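Local coordinates for branched-chain-amino-acid aminotransferase (Deinococcus radiodurans, PDB 3UZO), which probably catalyses the pyridoxal-phosphate-dependent exchange of amino groups between leucine, valine or isoleucine and 2-oxoglutarate in branched-chain amino acid biosynthesis, at residues I24-S27 and T28-F31; R127-E130 and H131-P134; R158-P161 and E162-F165. All coordinates share one frame; numbering follows the deposited sequence.

Interaction 1: residues I24-S27 and T28-F31; sequences IDWS and TLGF
The indole of Trp-26 meets Leu-29 at its rim: methyl CD2 of Leu-29 lies near the ring plane, 4.3 Å from CE3 of Trp-26, so this apolar touch is edge-on and not a stack. Over one face of the same ring lies the carbonyl oxygen of Ile-24, 3.2 Å above the plane and displaced toward the rim. Beneath the side chains runs a short 3-10 turn, a worked example of how one turn can gather several polar groups. Its two i to i+3 bonds link Thr-28 N to Asp-25 O and Leu-29 N to Trp-26 O, each at 3.2 Å. At its entrance Asp-25 centres an inverse gamma turn and sends its carboxylate forward. With CG anti to the backbone N (chi1 -173°), OD2 of Asp-25 accepts the hydroxyl OG of Ser-27 at 2.6 Å on its syn side, 25° out of the carboxylate plane. A weak bond from Ser-27 N reaches the same oxygen, an arrangement resembling an Asx turn. The Thr-28 side chain crosses that of Asp-25 at about a right angle, its CG2 methyl 3.5 Å from Asp-25 OD1. A water bonded to Thr-28 OG1 donates to Asp-25 O (2.9 Å), giving this carbonyl a second partner besides Thr-28 N. The turn lies at the surface, in the loop ahead of strand 39-45; Trp-26 leans on Pro-135 and Thr-138, while Leu-29 packs on Pro-171 of strand 162-172. Beyond it, Phe-31 reaches the substrate-binding Tyr-175 edge-to-face.

Interaction 2: residues R127-E130 and H131-P134; sequences RANE and HFLP
Backbone bonding sets the shape of this turn: Phe-132 N donates to Asn-129 O at 2.9 Å and Leu-133 N to Glu-130 O at 3.0 Å, two successive i to i+3 bonds, both nearly straight with N-H...O angles of 160°. Before them, Glu-130 N reaches back to Arg-127 O only weakly.

The aromatic contacts come next. The imidazole of His-131 folds back over the turn because its CG stands between the backbone N and the carbonyl carbon (chi1 49°). Its CE1 edge thereby points at Ala-128 O, which lies in the ring plane 3.5 Å away, an approach consistent with a weak C-H...O contact. One face of that imidazole receives CD1 of Phe-132, 3.7 Å above the plane and toward the rim. The Phe-132 ring in turn presents an edge to Asn-129 O. Its CD1 also touches Asn-129 OD1 at 4.0 Å, with amide and ring planes inclined by 49°.

Structurally, this is the exit from helix 115-128: Asn-129 is the first residue to leave helical geometry, and a 3-10 turn over 130-132 redirects the chain toward strand 141-151, illustrating how a helix can break at one residue and be followed at once by a separate 3-10 turn.

The polar ends are held from outside. Buried Asn-129 gives ND2 to Val-125 O in the last turn of the helix and to Leu-38 O, fixing the amide across to the N-terminal region. His-131 NE2 is hydrogen-bonded to Asp-37 OD2, a neighbour that may favour a protonated ring. The Glu-130 chain, fully extended, carries OE1 to a salt bridge with Arg-83 NH2; the Glu-130 side chain also touches Ile-89 of strand 89-91, as does that of Leu-133.

Interaction 3: residues R158-P161 and E162-F165; sequences RTAP and EFIF
With CG beside its own backbone N (chi1 -54°), the Phe-163 ring swings back toward the preceding loop, where Thr-159, its OG1 anti to the backbone N (chi1 -175°), offers that hydroxyl to the ring edge. The oxygen lies in the ring plane, 3.5 Å from Phe-163 CZ, and the two side chains cross at about a right angle. Ala-160 supplies a different approach: its methyl sits over one face, CB standing 4.3 Å from the ring centroid and 25° off the normal, a CH-pi contact. The carbonyl of the same residue comes close as well, Ala-160 O being 3.3 Å from Phe-163 CZ. Thus a single residue touches the ring with both its methyl and its carbonyl.

This is where the loop after strand 141-151 enters strand 162-172 of the antiparallel sheet. Thr-159 OG1 is already engaged with Leu-109 O and Gln-73 NE2, and Trp-44 meets the Phe-163 ring edge-to-face. The two segments share no hydrogen bond of their own; the hydroxyl, its hydrogen-bonding needs met by those outside partners, simply packs against the ring edge, and the side-chain contact probably rests on dispersion, with at most weak C-H electrostatics.

From the N terminus the three contacts follow in series; each is a local turn of contiguous residues, and none encloses or crosses another. Interaction 1 shapes the loop before strand 39-45, interaction 2 the exit of helix 115-128, and interaction 3 the entry into strand 162-172. The first two meet in space despite the 95 residues between them: Trp-26 CZ3 lies 3.5 Å from Phe-132 O, and Pro-134 packs against both Trp-26 and Leu-29. Within the chain interaction 3 stands apart, its nearest atoms about 16 Å from interaction 1 and about 13 Å from interaction 2, at the opposite end of strand 162-172 from Pro-171; across the dimer, however, Arg-158 packs on Phe-31 of the second subunit.

Interaction 1: residues I24-S27 and T28-F31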
# COMPACT_ATOMS: atom_id res chain seq x y z
N ILE A 24 -19.79 -1.35 27.08
CA ILE A 24 -20.48 -2.50 27.71
C ILE A 24 -21.91 -2.65 27.18
O ILE A 24 -22.54 -3.68 27.39
CB ILE A 24 -20.51 -2.38 29.27
CG1 ILE A 24 -20.54 -0.91 29.70
CG2 ILE A 24 -19.30 -3.10 29.86
CD1 ILE A 24 -19.21 -0.19 29.57
N ASP A 25 -22.41 -1.62 26.50
CA ASP A 25 -23.75 -1.68 25.93
C ASP A 25 -23.64 -2.42 24.60
O ASP A 25 -23.45 -1.82 23.54
CB ASP A 25 -24.31 -0.27 25.71
CG ASP A 25 -25.77 -0.28 25.28
OD1 ASP A 25 -26.40 0.80 25.29
OD2 ASP A 25 -26.28 -1.36 24.92
N TRP A 26 -23.75 -3.74 24.69
CA TRP A 26 -23.63 -4.60 23.52
C TRP A 26 -24.57 -4.23 22.38
O TRP A 26 -24.20 -4.31 21.21
CB TRP A 26 -23.86 -6.05 23.93
CG TRP A 26 -23.21 -6.42 25.23
CD1 TRP A 26 -23.84 -6.67 26.42
CD2 TRP A 26 -21.81 -6.57 25.47
NE1 TRP A 26 -22.91 -6.97 27.39
CE2 TRP A 26 -21.66 -6.91 26.83
CE3 TRP A 26 -20.66 -6.44 24.68
CZ2 TRP A 26 -20.41 -7.14 27.42
CZ3 TRP A 26 -19.41 -6.67 25.26
CH2 TRP A 26 -19.30 -7.01 26.61
N SER A 27 -25.78 -3.79 22.73
CA SER A 27 -26.78 -3.45 21.73
C SER A 27 -26.43 -2.29 20.81
O SER A 27 -26.92 -2.23 19.68
CB SER A 27 -28.12 -3.15 22.42
OG SER A 27 -28.08 -1.91 23.11
N THR A 28 -25.58 -1.37 21.26
CA THR A 28 -25.23 -0.21 20.44
C THR A 28 -23.85 -0.36 19.81
O THR A 28 -23.33 0.57 19.20
CB THR A 28 -25.24 1.08 21.28
OG1 THR A 28 -24.30 0.96 22.35
CG2 THR A 28 -26.63 1.33 21.85
N LEU A 29 -23.27 -1.54 19.95
CA LEU A 29 -21.96 -1.80 19.39
C LEU A 29 -22.01 -1.76 17.87
O LEU A 29 -22.93 -2.28 17.25
CB LEU A 29 -21.48 -3.18 19.86
CG LEU A 29 -20.03 -3.37 20.31
CD1 LEU A 29 -19.71 -2.42 21.46
CD2 LEU A 29 -19.83 -4.81 20.75
N GLY A 30 -21.01 -1.11 17.27
CA GLY A 30 -20.92 -1.04 15.83
C GLY A 30 -19.60 -1.68 15.44
O GLY A 30 -19.29 -2.79 15.86
N PHE A 31 -18.80 -0.97 14.65
CA PHE A 31 -17.50 -1.49 14.26
C PHE A 31 -16.52 -0.34 14.42
O PHE A 31 -16.14 0.31 13.46
CB PHE A 31 -17.50 -1.98 12.80
CG PHE A 31 -16.35 -2.90 12.46
CD1 PHE A 31 -16.47 -4.28 12.63
CD2 PHE A 31 -15.15 -2.39 11.98
CE1 PHE A 31 -15.41 -5.14 12.32
CE2 PHE A 31 -14.08 -3.23 11.67
CZ PHE A 31 -14.20 -4.62 11.84
O HOH W 1 -21.67 0.20 22.42

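Interaction 2: residues R127-E130 and H131-P134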
# COMPACT_ATOMS: atom_id res chain seq x y z
N ARG A 127 -9.01 -15.44 25.49
CA ARG A 127 -9.09 -15.82 26.89
C ARG A 127 -8.81 -14.68 27.87
O ARG A 127 -9.51 -14.54 28.86
CB ARG A 127 -8.15 -17.00 27.16
CG ARG A 127 -8.67 -18.30 26.56
CD ARG A 127 -7.60 -19.37 26.48
NE ARG A 127 -8.12 -20.57 25.82
CZ ARG A 127 -7.36 -21.49 25.24
NH1 ARG A 127 -6.04 -21.35 25.24
NH2 ARG A 127 -7.92 -22.54 24.65
N ALA A 128 -7.80 -13.87 27.58
CA ALA A 128 -7.43 -12.76 28.47
C ALA A 128 -8.42 -11.60 28.41
O ALA A 128 -8.45 -10.77 29.31
CB ALA A 128 -6.04 -12.27 28.12
N ASN A 129 -9.23 -11.54 27.36
CA ASN A 129 -10.21 -10.47 27.20
C ASN A 129 -11.61 -11.06 27.09
O ASN A 129 -12.49 -10.46 26.46
CB ASN A 129 -9.90 -9.66 25.93
CG ASN A 129 -8.59 -8.90 26.02
OD1 ASN A 129 -8.51 -7.85 26.66
ND2 ASN A 129 -7.55 -9.44 25.39
N GLU A 130 -11.83 -12.22 27.70
CA GLU A 130 -13.13 -12.87 27.61
C GLU A 130 -14.30 -12.00 28.07
O GLU A 130 -15.42 -12.12 27.55
CB GLU A 130 -13.14 -14.18 28.40
CG GLU A 130 -14.51 -14.81 28.50
CD GLU A 130 -14.48 -16.18 29.15
OE1 GLU A 130 -15.57 -16.74 29.38
OE2 GLU A 130 -13.38 -16.70 29.41
N HIS A 131 -14.04 -11.12 29.03
CA HIS A 131 -15.08 -10.23 29.55
C HIS A 131 -15.56 -9.20 28.53
O HIS A 131 -16.53 -8.49 28.78
CB HIS A 131 -14.62 -9.54 30.85
CG HIS A 131 -13.25 -8.92 30.76
ND1 HIS A 131 -12.11 -9.66 30.52
CD2 HIS A 131 -12.85 -7.64 30.91
CE1 HIS A 131 -11.06 -8.85 30.51
NE2 HIS A 131 -11.48 -7.62 30.75
N PHE A 132 -14.89 -9.13 27.38
CA PHE A 132 -15.27 -8.20 26.31
C PHE A 132 -16.06 -8.92 25.22
O PHE A 132 -16.49 -8.30 24.25
CB PHE A 132 -14.04 -7.55 25.67
CG PHE A 132 -13.43 -6.44 26.49
CD1 PHE A 132 -12.27 -6.66 27.22
CD2 PHE A 132 -14.01 -5.17 26.51
CE1 PHE A 132 -11.68 -5.63 27.96
CE2 PHE A 132 -13.43 -4.13 27.24
CZ PHE A 132 -12.27 -4.37 27.97
N LEU A 133 -16.26 -10.22 25.39
CA LEU A 133 -17.01 -11.02 24.43
C LEU A 133 -18.51 -10.80 24.62
O LEU A 133 -19.06 -11.14 25.66
CB LEU A 133 -16.68 -12.51 24.60
CG LEU A 133 -17.45 -13.50 23.73
CD1 LEU A 133 -17.18 -13.20 22.25
CD2 LEU A 133 -17.03 -14.93 24.08
N PRO A 134 -19.19 -10.22 23.61
CA PRO A 134 -20.64 -9.98 23.71
C PRO A 134 -21.42 -11.26 24.03
O PRO A 134 -21.23 -12.28 23.37
CB PRO A 134 -20.99 -9.42 22.32
CG PRO A 134 -19.73 -8.69 21.94
CD PRO A 134 -18.65 -9.69 22.35

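Interaction 3: residues R158-P161 and E162-F165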
# COMPACT_ATOMS: atom_id res chain seq x y z
N ARG A 158 13.27 -1.83 0.65
CA ARG A 158 13.75 -3.18 0.84
C ARG A 158 12.93 -3.81 1.95
O ARG A 158 12.16 -3.13 2.62
CB ARG A 158 15.22 -3.17 1.26
CG ARG A 158 15.46 -2.51 2.62
CD ARG A 158 16.92 -2.64 3.05
NE ARG A 158 17.82 -1.93 2.15
CZ ARG A 158 17.96 -0.61 2.11
NH1 ARG A 158 17.25 0.16 2.92
NH2 ARG A 158 18.81 -0.05 1.25
N THR A 159 13.10 -5.11 2.15
CA THR A 159 12.37 -5.78 3.22
C THR A 159 13.02 -5.36 4.54
O THR A 159 14.24 -5.19 4.62
CB THR A 159 12.39 -7.32 3.04
OG1 THR A 159 11.57 -7.92 4.05
CG2 THR A 159 13.81 -7.86 3.14
N ALA A 160 12.20 -5.17 5.57
CA ALA A 160 12.66 -4.76 6.89
C ALA A 160 13.61 -5.76 7.54
O ALA A 160 13.55 -6.95 7.27
CB ALA A 160 11.46 -4.55 7.82
N PRO A 161 14.50 -5.27 8.42
CA PRO A 161 15.46 -6.14 9.11
C PRO A 161 14.78 -6.86 10.28
O PRO A 161 15.26 -7.87 10.78
CB PRO A 161 16.52 -5.16 9.59
CG PRO A 161 15.70 -3.95 9.92
CD PRO A 161 14.78 -3.86 8.72
N GLU A 162 13.65 -6.30 10.72
CA GLU A 162 12.90 -6.88 11.82
C GLU A 162 11.40 -6.74 11.57
O GLU A 162 10.97 -5.96 10.72
CB GLU A 162 13.26 -6.18 13.13
CG GLU A 162 14.74 -6.22 13.46
CD GLU A 162 15.05 -5.61 14.82
OE1 GLU A 162 16.24 -5.33 15.08
OE2 GLU A 162 14.11 -5.41 15.61
N PHE A 163 10.62 -7.52 12.30
CA PHE A 163 9.17 -7.47 12.15
C PHE A 163 8.47 -7.65 13.48
O PHE A 163 9.03 -8.18 14.44
CB PHE A 163 8.68 -8.56 11.19
CG PHE A 163 9.35 -8.54 9.85
CD1 PHE A 163 10.62 -9.10 9.69
CD2 PHE A 163 8.73 -7.95 8.76
CE1 PHE A 163 11.26 -9.05 8.45
CE2 PHE A 163 9.36 -7.90 7.52
CZ PHE A 163 10.63 -8.45 7.37
N ILE A 164 7.22 -7.19 13.52
CA ILE A 164 6.40 -7.34 14.70
C ILE A 164 5.11 -8.05 14.27
O ILE A 164 4.58 -7.81 13.18
CB ILE A 164 6.03 -5.98 15.33
CG1 ILE A 164 7.21 -5.44 16.13
CG2 ILE A 164 4.78 -6.13 16.18
CD1 ILE A 164 6.94 -4.09 16.80
N PHE A 165 4.65 -8.97 15.11
CA PHE A 165 3.41 -9.68 14.87
C PHE A 165 2.59 -9.39 16.11
O PHE A 165 3.06 -9.60 17.23
CB PHE A 165 3.61 -11.19 14.77
CG PHE A 165 2.33 -11.99 14.90
CD1 PHE A 165 1.22 -11.68 14.11
CD2 PHE A 165 2.24 -13.06 15.79
CE1 PHE A 165 0.05 -12.43 14.20
CE2 PHE A 165 1.07 -13.82 15.89
CZ PHE A 165 -0.03 -13.51 15.09